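Local coordinates for uncharacterized protein (Archaeoglobus fulgidus, PDB 3LOT) that probably catalyses the zinc-dependent cleavage of 3-keto-5-aminohexanoate or a related beta-keto acid, at residues 69-72 and 73-77; 305-309 and 310-314; 101-104 and 105-109. All coordinates share one frame; numbering follows the deposited sequence. Where two conformers were deposited one is given.

Interaction 1: residues 69-72 and 73-77; sequences RYIC and REIKK
E74 lies against Y70 one helical turn back. Its CB rests 3.4 Å from Y70 O, the carbonyl that accepts the backbone N-H of E74 (N to O 3.0 Å). With CG anti to the carbonyl carbon (chi1 -68°), that methylene lies 3.2 Å from Y70 O and is carried over one face of the Y70 ring, 3.9 Å from the centroid and 14° off the normal, a CH-pi contact. A bend at chi2 turns the carboxylate nearly parallel to the ring, and OE2 forms a salt bridge with K77 NZ (2.9 Å), which approaches on the syn side but well out of the carboxylate plane. The Y70 hydroxyl is held by D32. All of this runs along helix 65-78, an outer helix of the TIM-barrel fold that links strands 48-54 and 82-85. R73 bends at chi3, setting its guanidinium over R69 O, with NH1 3.8 Å from R69 CG and NH2 3.9 Å from Y70 CD1, the ring and guanidinium planes 82° apart. R69 directs its own charge to E66. On the buried side, I71 and I75 lie side by side, CG2 of I71 3.8 Å from CD1 of I75, and both reach I51 of strand 48-54.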
ATOM      1  N   ARG D  69       2.262  42.576  -9.578  1.00 13.71           N
ATOM      2  CA  ARG D  69       2.108  43.073 -10.946  1.00 14.47           C
ATOM      3  C   ARG D  69       3.485  43.417 -11.512  1.00 14.55           C
ATOM      4  O   ARG D  69       3.812  43.046 -12.655  1.00 14.17           O
ATOM      5  CB  ARG D  69       1.154  44.247 -11.043  1.00 14.37           C
ATOM      6  CG  ARG D  69       0.826  44.581 -12.511  1.00 15.76           C
ATOM      7  CD  ARG D  69      -0.051  45.766 -12.661  1.00 17.08           C
ATOM      8  NE  ARG D  69      -1.182  45.781 -11.741  1.00 17.05           N
ATOM      9  CZ  ARG D  69      -2.326  45.129 -11.920  1.00 22.28           C
ATOM     10  NH1 ARG D  69      -2.524  44.345 -12.986  1.00 23.65           N
ATOM     11  NH2 ARG D  69      -3.294  45.254 -11.013  1.00 23.54           N
ATOM     12  N   TYR D  70       4.293  44.080 -10.692  1.00 14.29           N
ATOM     13  CA  TYR D  70       5.641  44.434 -11.089  1.00 13.84           C
ATOM     14  C   TYR D  70       6.487  43.206 -11.402  1.00 12.56           C
ATOM     15  O   TYR D  70       7.100  43.145 -12.468  1.00 11.48           O
ATOM     16  CB  TYR D  70       6.309  45.313 -10.019  1.00 14.06           C
ATOM     17  CG  TYR D  70       7.737  45.651 -10.314  1.00 14.27           C
ATOM     18  CD1 TYR D  70       8.076  46.780 -11.084  1.00 15.88           C
ATOM     19  CD2 TYR D  70       8.754  44.859  -9.822  1.00 13.65           C
ATOM     20  CE1 TYR D  70       9.425  47.085 -11.347  1.00 16.62           C
ATOM     21  CE2 TYR D  70      10.061  45.125 -10.081  1.00 14.31           C
ATOM     22  CZ  TYR D  70      10.411  46.224 -10.851  1.00 14.92           C
ATOM     23  OH  TYR D  70      11.751  46.472 -11.064  1.00 12.31           O
ATOM     24  N   ILE D  71       6.543  42.256 -10.472  1.00 12.62           N
ATOM     25  CA  ILE D  71       7.347  41.041 -10.631  1.00 12.04           C
ATOM     26  C   ILE D  71       6.960  40.257 -11.892  1.00 12.31           C
ATOM     27  O   ILE D  71       7.805  39.897 -12.723  1.00 11.51           O
ATOM     28  CB  ILE D  71       7.209  40.108  -9.416  1.00 12.08           C
ATOM     29  CG1 ILE D  71       7.774  40.793  -8.171  1.00 11.70           C
ATOM     30  CG2 ILE D  71       7.939  38.806  -9.654  1.00 12.15           C
ATOM     31  CD1 ILE D  71       7.573  40.040  -6.893  1.00 11.97           C
ATOM     32  N   CYS D  72       5.665  40.078 -12.088  1.00 12.72           N
ATOM     33  CA  CYS D  72       5.190  39.249 -13.214  1.00 12.79           C
ATOM     34  C   CYS D  72       5.430  39.942 -14.537  1.00 13.11           C
ATOM     35  O   CYS D  72       5.855  39.312 -15.500  1.00 12.84           O
ATOM     36  CB  CYS D  72       3.724  38.872 -13.027  1.00 12.99           C
ATOM     37  SG  CYS D  72       3.542  37.815 -11.607  1.00 13.85           S
ATOM     38  N   ARG D  73       5.210  41.254 -14.578  1.00 13.68           N
ATOM     39  CA  ARG D  73       5.422  41.990 -15.803  1.00 13.24           C
ATOM     40  C   ARG D  73       6.892  41.953 -16.223  1.00 13.02           C
ATOM     41  O   ARG D  73       7.217  41.779 -17.396  1.00 12.65           O
ATOM     42  CB  ARG D  73       4.970  43.451 -15.653  1.00 13.71           C
ATOM     43  CG  ARG D  73       5.185  44.289 -16.932  1.00 17.28           C
ATOM     44  CD  ARG D  73       4.667  45.740 -16.784  1.00 23.61           C
ATOM     45  NE  ARG D  73       5.172  46.365 -15.555  1.00 28.12           N
ATOM     46  CZ  ARG D  73       4.423  46.813 -14.541  1.00 31.41           C
ATOM     47  NH1 ARG D  73       3.095  46.771 -14.572  1.00 32.57           N
ATOM     48  NH2 ARG D  73       5.027  47.359 -13.484  1.00 34.22           N
ATOM     49  N   GLU D  74       7.777  42.128 -15.254  1.00 13.53           N
ATOM     50  CA  GLU D  74       9.208  42.133 -15.519  1.00 14.18           C
ATOM     51  C   GLU D  74       9.720  40.764 -15.921  1.00 13.66           C
ATOM     52  O   GLU D  74      10.602  40.679 -16.777  1.00 13.49           O
ATOM     53  CB  GLU D  74       9.972  42.666 -14.293  1.00 14.59           C
ATOM     54  CG  GLU D  74       9.717  44.162 -14.017  1.00 16.55           C
ATOM     55  CD  GLU D  74      10.472  45.067 -14.984  1.00 18.84           C
ATOM     56  OE1 GLU D  74      11.699  44.918 -15.090  1.00 25.43           O
ATOM     57  OE2 GLU D  74       9.854  45.922 -15.631  1.00 23.09           O
ATOM     58  N   ILE D  75       9.205  39.687 -15.311  1.00 14.36           N
ATOM     59  CA  ILE D  75       9.597  38.339 -15.764  1.00 13.61           C
ATOM     60  C   ILE D  75       9.157  38.169 -17.236  1.00 13.58           C
ATOM     61  O   ILE D  75       9.948  37.734 -18.126  1.00 13.54           O
ATOM     62  CB  ILE D  75       8.997  37.197 -14.908  1.00 14.71           C
ATOM     63  CG1 ILE D  75       9.546  37.226 -13.475  1.00 12.87           C
ATOM     64  CG2 ILE D  75       9.359  35.818 -15.532  1.00 12.03           C
ATOM     65  CD1 ILE D  75       8.713  36.406 -12.474  1.00 12.95           C
ATOM     66  N   LYS D  76       7.913  38.545 -17.514  1.00 13.64           N
ATOM     67  CA  LYS D  76       7.341  38.369 -18.885  1.00 13.56           C
ATOM     68  C   LYS D  76       8.123  39.140 -19.974  1.00 13.52           C
ATOM     69  O   LYS D  76       8.243  38.663 -21.090  1.00 12.58           O
ATOM     70  CB  LYS D  76       5.852  38.750 -18.888  1.00 13.87           C
ATOM     71  CG  LYS D  76       5.115  38.645 -20.215  1.00 13.04           C
ATOM     72  CD  LYS D  76       3.663  39.002 -19.971  1.00 14.24           C
ATOM     73  CE  LYS D  76       2.882  39.278 -21.218  1.00 17.10           C
ATOM     74  NZ  LYS D  76       3.421  40.484 -21.847  1.00 17.57           N
ATOM     75  N   LYS D  77       8.657  40.313 -19.632  1.00 14.06           N
ATOM     76  CA  LYS D  77       9.544  41.033 -20.542  1.00 15.41           C
ATOM     77  C   LYS D  77      10.754  40.224 -20.979  1.00 14.47           C
ATOM     78  O   LYS D  77      11.191  40.341 -22.115  1.00 14.04           O
ATOM     79  CB  LYS D  77      10.076  42.309 -19.902  1.00 16.80           C
ATOM     80  CG  LYS D  77       9.107  43.449 -19.949  1.00 20.40           C
ATOM     81  CD  LYS D  77       9.740  44.680 -19.305  1.00 24.31           C
ATOM     82  CE  LYS D  77       8.671  45.681 -18.940  1.00 26.73           C
ATOM     83  NZ  LYS D  77       9.284  46.860 -18.284  1.00 28.93           N
TER

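Interaction 2: residues 305-309 and 310-314; sequences GLKGK and ERVNF
K307 NZ, gripped by several acceptors, donates at 2.6 Å to a water that in turn donates to R311 O at 3.0 Å, so the ammonium group is bridged to the backbone four residues further on. The same NZ also bonds the backbone carbonyls of K108 and D168 and, more weakly, that of N167. The lysine gets there with CG wedged between its backbone N and carbonyl carbon (chi1 72°) and the rest of the chain extended. CG then lies 3.8 Å from R311 CB, and CE comes within 3.3 Å of R311 O. Directly after K307 the chain makes a type I beta turn from G308 to R311, closed by R311 N to G308 O at 3.1 Å; the donor stands above the carbonyl plane, off its lone pairs. At G308 the backbone angles would press a CB against the preceding carbonyl oxygen, which favours glycine. R311 was deposited in two conformers, so its outer contacts are less certain; in one of them a second water joins NE to K307 O. Past the turn, V312 sets CG2 3.3 Å from K309 O and 3.4 Å above the plane of the F314 ring, over its centre. E310 reaches out of the turn to a salt bridge with K76 of helix 65-78. The K307 ammonium thus meets carbonyl oxygens and water, neutral acceptors that probably stabilise its positive charge much as solvent would.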
ATOM      1  N   GLY D 305      -2.996  22.847 -20.807  1.00 13.49           N
ATOM      2  CA  GLY D 305      -4.089  23.600 -21.457  1.00 13.75           C
ATOM      3  C   GLY D 305      -4.196  25.059 -21.037  1.00 13.09           C
ATOM      4  O   GLY D 305      -5.270  25.535 -20.714  1.00 13.35           O
ATOM      5  N   LEU D 306      -3.065  25.764 -21.025  1.00 12.71           N
ATOM      6  CA  LEU D 306      -3.004  27.129 -20.515  1.00 11.86           C
ATOM      7  C   LEU D 306      -3.301  28.130 -21.609  1.00 12.09           C
ATOM      8  O   LEU D 306      -3.155  27.815 -22.783  1.00 11.36           O
ATOM      9  CB  LEU D 306      -1.642  27.412 -19.893  1.00 11.41           C
ATOM     10  CG  LEU D 306      -1.260  26.499 -18.728  1.00  9.97           C
ATOM     11  CD1 LEU D 306       0.041  27.003 -18.064  1.00 10.02           C
ATOM     12  CD2 LEU D 306      -2.474  26.493 -17.799  1.00  7.92           C
ATOM     13  N   LYS D 307      -3.685  29.341 -21.234  1.00 12.61           N
ATOM     14  CA  LYS D 307      -4.262  30.281 -22.223  1.00 12.58           C
ATOM     15  C   LYS D 307      -3.263  30.989 -23.133  1.00 13.55           C
ATOM     16  O   LYS D 307      -3.626  31.431 -24.267  1.00 13.24           O
ATOM     17  CB  LYS D 307      -5.181  31.279 -21.545  1.00 13.32           C
ATOM     18  CG  LYS D 307      -4.526  32.351 -20.676  1.00 12.53           C
ATOM     19  CD  LYS D 307      -5.564  33.055 -19.860  1.00 11.76           C
ATOM     20  CE  LYS D 307      -4.960  33.922 -18.778  1.00 11.08           C
ATOM     21  NZ  LYS D 307      -6.012  34.639 -18.029  1.00  8.50           N
ATOM     22  N   GLY D 308      -2.018  31.092 -22.689  1.00 14.02           N
ATOM     23  CA  GLY D 308      -0.987  31.767 -23.490  1.00 14.91           C
ATOM     24  C   GLY D 308      -0.320  32.916 -22.756  1.00 15.31           C
ATOM     25  O   GLY D 308      -0.946  33.596 -21.936  1.00 15.01           O
ATOM     26  N   LYS D 309       0.949  33.157 -23.080  1.00 16.45           N
ATOM     27  CA  LYS D 309       1.791  34.112 -22.306  1.00 16.79           C
ATOM     28  C   LYS D 309       1.278  35.530 -22.378  1.00 15.27           C
ATOM     29  O   LYS D 309       1.430  36.317 -21.435  1.00 14.66           O
ATOM     30  CB  LYS D 309       3.285  34.056 -22.751  1.00 17.48           C
ATOM     31  CG  LYS D 309       3.621  34.645 -24.124  1.00 22.68           C
ATOM     32  CD  LYS D 309       5.056  34.278 -24.559  1.00 25.68           C
ATOM     33  CE  LYS D 309       5.328  34.642 -26.040  1.00 28.28           C
ATOM     34  NZ  LYS D 309       6.461  33.863 -26.712  1.00 27.99           N
ATOM     35  N   GLU D 310       0.669  35.861 -23.501  1.00 14.11           N
ATOM     36  CA  GLU D 310       0.169  37.217 -23.719  1.00 14.86           C
ATOM     37  C   GLU D 310      -1.317  37.419 -23.390  1.00 14.43           C
ATOM     38  O   GLU D 310      -1.825  38.509 -23.564  1.00 13.68           O
ATOM     39  CB  GLU D 310       0.368  37.608 -25.190  1.00 14.64           C
ATOM     40  CG  GLU D 310       1.820  37.753 -25.628  1.00 16.00           C
ATOM     41  CD  GLU D 310       2.511  38.904 -24.950  1.00 20.04           C
ATOM     42  OE1 GLU D 310       1.868  39.729 -24.237  1.00 23.41           O
ATOM     43  OE2 GLU D 310       3.728  38.965 -25.110  1.00 26.35           O
ATOM     44  N   ARG D 311      -2.009  36.377 -22.949  0.60 14.48           N
ATOM     45  CA  ARG D 311      -3.432  36.522 -22.569  0.60 14.84           C
ATOM     46  C   ARG D 311      -3.613  36.825 -21.066  0.60 15.97           C
ATOM     47  O   ARG D 311      -4.724  36.754 -20.518  0.60 16.48           O
ATOM     48  CB  ARG D 311      -4.254  35.305 -23.041  0.60 14.20           C
ATOM     49  CG  ARG D 311      -4.606  35.421 -24.525  0.60 13.22           C
ATOM     50  CD  ARG D 311      -5.243  34.172 -25.160  0.60 10.88           C
ATOM     51  NE  ARG D 311      -5.367  34.331 -26.608  0.60  8.05           N
ATOM     52  CZ  ARG D 311      -6.378  34.953 -27.234  0.60  8.10           C
ATOM     53  NH1 ARG D 311      -7.396  35.459 -26.546  0.60  6.46           N
ATOM     54  NH2 ARG D 311      -6.398  35.045 -28.567  0.60  9.28           N
ATOM     55  N   VAL D 312      -2.518  37.207 -20.419  1.00 16.68           N
ATOM     56  CA  VAL D 312      -2.531  37.585 -19.018  1.00 17.27           C
ATOM     57  C   VAL D 312      -2.766  39.100 -18.951  1.00 19.12           C
ATOM     58  O   VAL D 312      -2.682  39.808 -19.981  1.00 19.39           O
ATOM     59  CB  VAL D 312      -1.204  37.114 -18.287  1.00 16.85           C
ATOM     60  CG1 VAL D 312      -1.030  35.639 -18.418  1.00 15.37           C
ATOM     61  CG2 VAL D 312       0.055  37.823 -18.839  1.00 15.54           C
ATOM     62  N   ASN D 313      -3.054  39.595 -17.751  1.00 20.54           N
ATOM     63  CA  ASN D 313      -3.271  41.033 -17.499  1.00 22.76           C
ATOM     64  C   ASN D 313      -2.017  41.683 -16.846  1.00 23.65           C
ATOM     65  O   ASN D 313      -2.119  42.383 -15.821  1.00 25.30           O
ATOM     66  CB  ASN D 313      -4.470  41.166 -16.570  1.00 23.41           C
ATOM     67  CG  ASN D 313      -5.283  42.400 -16.809  1.00 26.49           C
ATOM     68  OD1 ASN D 313      -5.247  42.979 -17.884  1.00 32.07           O
ATOM     69  ND2 ASN D 313      -6.055  42.809 -15.789  1.00 28.58           N
ATOM     70  N   PHE D 314      -0.852  41.438 -17.439  1.00 23.29           N
ATOM     71  CA  PHE D 314       0.417  42.074 -17.045  1.00 22.59           C
ATOM     72  C   PHE D 314       1.472  41.906 -18.171  1.00 23.58           C
ATOM     73  O   PHE D 314       1.197  41.269 -19.212  1.00 23.18           O
ATOM     74  CB  PHE D 314       0.935  41.482 -15.707  1.00 22.18           C
ATOM     75  CG  PHE D 314       1.237  40.000 -15.758  1.00 17.65           C
ATOM     76  CD1 PHE D 314       2.424  39.527 -16.314  1.00 16.17           C
ATOM     77  CD2 PHE D 314       0.347  39.079 -15.212  1.00 13.37           C
ATOM     78  CE1 PHE D 314       2.718  38.149 -16.338  1.00 12.55           C
ATOM     79  CE2 PHE D 314       0.627  37.718 -15.224  1.00 11.49           C
ATOM     80  CZ  PHE D 314       1.809  37.243 -15.825  1.00 12.66           C
ATOM     81  OXT PHE D 314       2.652  42.359 -18.100  1.00 24.44           O
TER
HETATM   82  O   HOH W   1      -7.496  36.301 -19.381  1.00 21.12           O
HETATM   83  O   HOH W   2      -2.993  33.107 -26.949  1.00 35.83           O

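Interaction 3: residues 101-104 and 105-109; sequences AKVV and PALKP
V103 and V104 are tied to the following turn first by backbone hydrogen bonds. L107 N reaches V103 O at 2.8 Å and A106 N reaches K102 O at 3.2 Å. K108 N bonds V104 O at 2.7 Å, but with the N-H bent to 135°, where the helix is ending. P105 has no N-H to offer A101 O, which instead faces its CD at 3.3 Å and takes the N-H of V104. Apolar contacts come next. V103 has CG1 at chi1 74°, which leaves CG2 anti to the backbone N and facing L107 CD2 at 4.0 Å. The peptide link itself brings P105 CD within 3.4 Å of V104 CB, the two side chains crossing at about a right angle. Both V104 and P105 also touch I163 of helix 154-166. A glycine in place of P105 would probably open a gap beside V104 and I163 and leave the backbone here freer to turn. Among polar side chains, K108 bends at chi4 to bring NZ to P105 O at 3.0 Å, in the carbonyl plane and on a lone pair; N167 is a further partner of this NZ. K102 pairs with E99. K108 takes a left-handed backbone conformation (positive phi) and P109 follows, so the chain leaves helix 103-107 for strand 111-115, a helix-to-strand connection of the TIM barrel.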
ATOM      1  N   ALA D 101      -6.833  35.787  -2.806  1.00 20.15           N
ATOM      2  CA  ALA D 101      -7.294  35.494  -4.178  1.00 19.06           C
ATOM      3  C   ALA D 101      -7.274  36.698  -5.126  1.00 17.80           C
ATOM      4  O   ALA D 101      -7.366  36.522  -6.347  1.00 16.48           O
ATOM      5  CB  ALA D 101      -8.702  34.909  -4.164  1.00 17.93           C
ATOM      6  N   LYS D 102      -7.130  37.904  -4.586  1.00 17.19           N
ATOM      7  CA  LYS D 102      -7.270  39.152  -5.398  1.00 16.72           C
ATOM      8  C   LYS D 102      -6.266  39.291  -6.538  1.00 15.49           C
ATOM      9  O   LYS D 102      -6.501  40.006  -7.513  1.00 14.32           O
ATOM     10  CB  LYS D 102      -7.140  40.378  -4.508  1.00 18.13           C
ATOM     11  CG  LYS D 102      -8.272  40.511  -3.553  1.00 21.26           C
ATOM     12  CD  LYS D 102      -8.183  41.792  -2.757  1.00 25.08           C
ATOM     13  CE  LYS D 102      -9.586  42.248  -2.254  1.00 26.18           C
ATOM     14  NZ  LYS D 102      -9.403  42.933  -0.921  1.00 28.46           N
ATOM     15  N   VAL D 103      -5.137  38.621  -6.397  1.00 13.57           N
ATOM     16  CA  VAL D 103      -4.141  38.588  -7.436  1.00 13.54           C
ATOM     17  C   VAL D 103      -4.712  37.998  -8.727  1.00 13.28           C
ATOM     18  O   VAL D 103      -4.263  38.386  -9.794  1.00 13.24           O
ATOM     19  CB  VAL D 103      -2.852  37.820  -6.963  1.00 13.48           C
ATOM     20  CG1 VAL D 103      -3.063  36.305  -6.913  1.00 11.70           C
ATOM     21  CG2 VAL D 103      -1.691  38.160  -7.843  1.00 13.08           C
ATOM     22  N   VAL D 104      -5.727  37.121  -8.637  1.00 13.47           N
ATOM     23  CA  VAL D 104      -6.240  36.406  -9.827  1.00 14.00           C
ATOM     24  C   VAL D 104      -7.051  37.344 -10.745  1.00 14.37           C
ATOM     25  O   VAL D 104      -6.761  37.412 -11.935  1.00 14.41           O
ATOM     26  CB  VAL D 104      -6.914  35.059  -9.470  1.00 14.21           C
ATOM     27  CG1 VAL D 104      -7.564  34.410 -10.676  1.00 14.11           C
ATOM     28  CG2 VAL D 104      -5.855  34.084  -8.850  1.00 14.34           C
ATOM     29  N   PRO D 105      -7.981  38.130 -10.198  1.00 14.75           N
ATOM     30  CA  PRO D 105      -8.670  39.097 -11.043  1.00 15.16           C
ATOM     31  C   PRO D 105      -7.809  40.306 -11.441  1.00 14.58           C
ATOM     32  O   PRO D 105      -7.985  40.861 -12.538  1.00 14.76           O
ATOM     33  CB  PRO D 105      -9.860  39.529 -10.174  1.00 15.05           C
ATOM     34  CG  PRO D 105      -9.469  39.143  -8.793  1.00 16.12           C
ATOM     35  CD  PRO D 105      -8.747  37.878  -8.973  1.00 15.46           C
ATOM     36  N   ALA D 106      -6.875  40.689 -10.582  1.00 14.25           N
ATOM     37  CA  ALA D 106      -5.934  41.763 -10.917  1.00 13.75           C
ATOM     38  C   ALA D 106      -5.001  41.385 -12.075  1.00 13.28           C
ATOM     39  O   ALA D 106      -4.830  42.155 -13.042  1.00 12.56           O
ATOM     40  CB  ALA D 106      -5.154  42.190  -9.692  1.00 12.00           C
ATOM     41  N   LEU D 107      -4.375  40.213 -11.976  1.00 14.39           N
ATOM     42  CA  LEU D 107      -3.355  39.796 -12.946  1.00 14.98           C
ATOM     43  C   LEU D 107      -3.844  38.826 -14.021  1.00 14.57           C
ATOM     44  O   LEU D 107      -3.195  38.699 -15.055  1.00 15.54           O
ATOM     45  CB  LEU D 107      -2.107  39.202 -12.252  1.00 14.86           C
ATOM     46  CG  LEU D 107      -1.038  40.174 -11.711  1.00 16.56           C
ATOM     47  CD1 LEU D 107      -1.602  41.063 -10.696  1.00 15.01           C
ATOM     48  CD2 LEU D 107       0.144  39.415 -11.163  1.00 14.36           C
ATOM     49  N   LYS D 108      -4.952  38.141 -13.789  1.00 14.02           N
ATOM     50  CA  LYS D 108      -5.431  37.080 -14.699  1.00 13.10           C
ATOM     51  C   LYS D 108      -4.311  36.186 -15.213  1.00 12.24           C
ATOM     52  O   LYS D 108      -4.061  36.105 -16.407  1.00 11.54           O
ATOM     53  CB  LYS D 108      -6.218  37.709 -15.858  1.00 13.72           C
ATOM     54  CG  LYS D 108      -7.359  38.581 -15.423  1.00 15.76           C
ATOM     55  CD  LYS D 108      -8.008  39.242 -16.617  1.00 18.95           C
ATOM     56  CE  LYS D 108      -9.411  39.678 -16.365  1.00 24.00           C
ATOM     57  NZ  LYS D 108      -9.537  40.485 -15.124  1.00 27.83           N
ATOM     58  N   PRO D 109      -3.587  35.521 -14.296  1.00 11.68           N
ATOM     59  CA  PRO D 109      -2.490  34.688 -14.715  1.00 12.27           C
ATOM     60  C   PRO D 109      -2.983  33.415 -15.391  1.00 12.75           C
ATOM     61  O   PRO D 109      -4.160  33.047 -15.276  1.00 13.66           O
ATOM     62  CB  PRO D 109      -1.779  34.321 -13.384  1.00 11.75           C
ATOM     63  CG  PRO D 109      -2.874  34.391 -12.353  1.00 12.06           C
ATOM     64  CD  PRO D 109      -3.816  35.470 -12.838  1.00 11.77           C
TER

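How the interactions relate
From the N terminus the order is 69-77, 101-109, 305-314: interaction 1, then 3, then 2. Each is a local contact within one continuous stretch and closes only short loops of three to five residues along the chain, so none nests in or crosses another. In space the three meet. Helix 65-78 and helix 103-107, on the two sides of strand 82-85 in the chain, touch where R69 NH1 reaches A106 O and C72 SG packs on L107 CD2. The C-terminal tail of interaction 2 joins both: N313 N probably bonds L107 O at 2.8 Å, and R73 CG lies near F314 OXT. The end of the chain thereby ties two helices of the TIM barrel together.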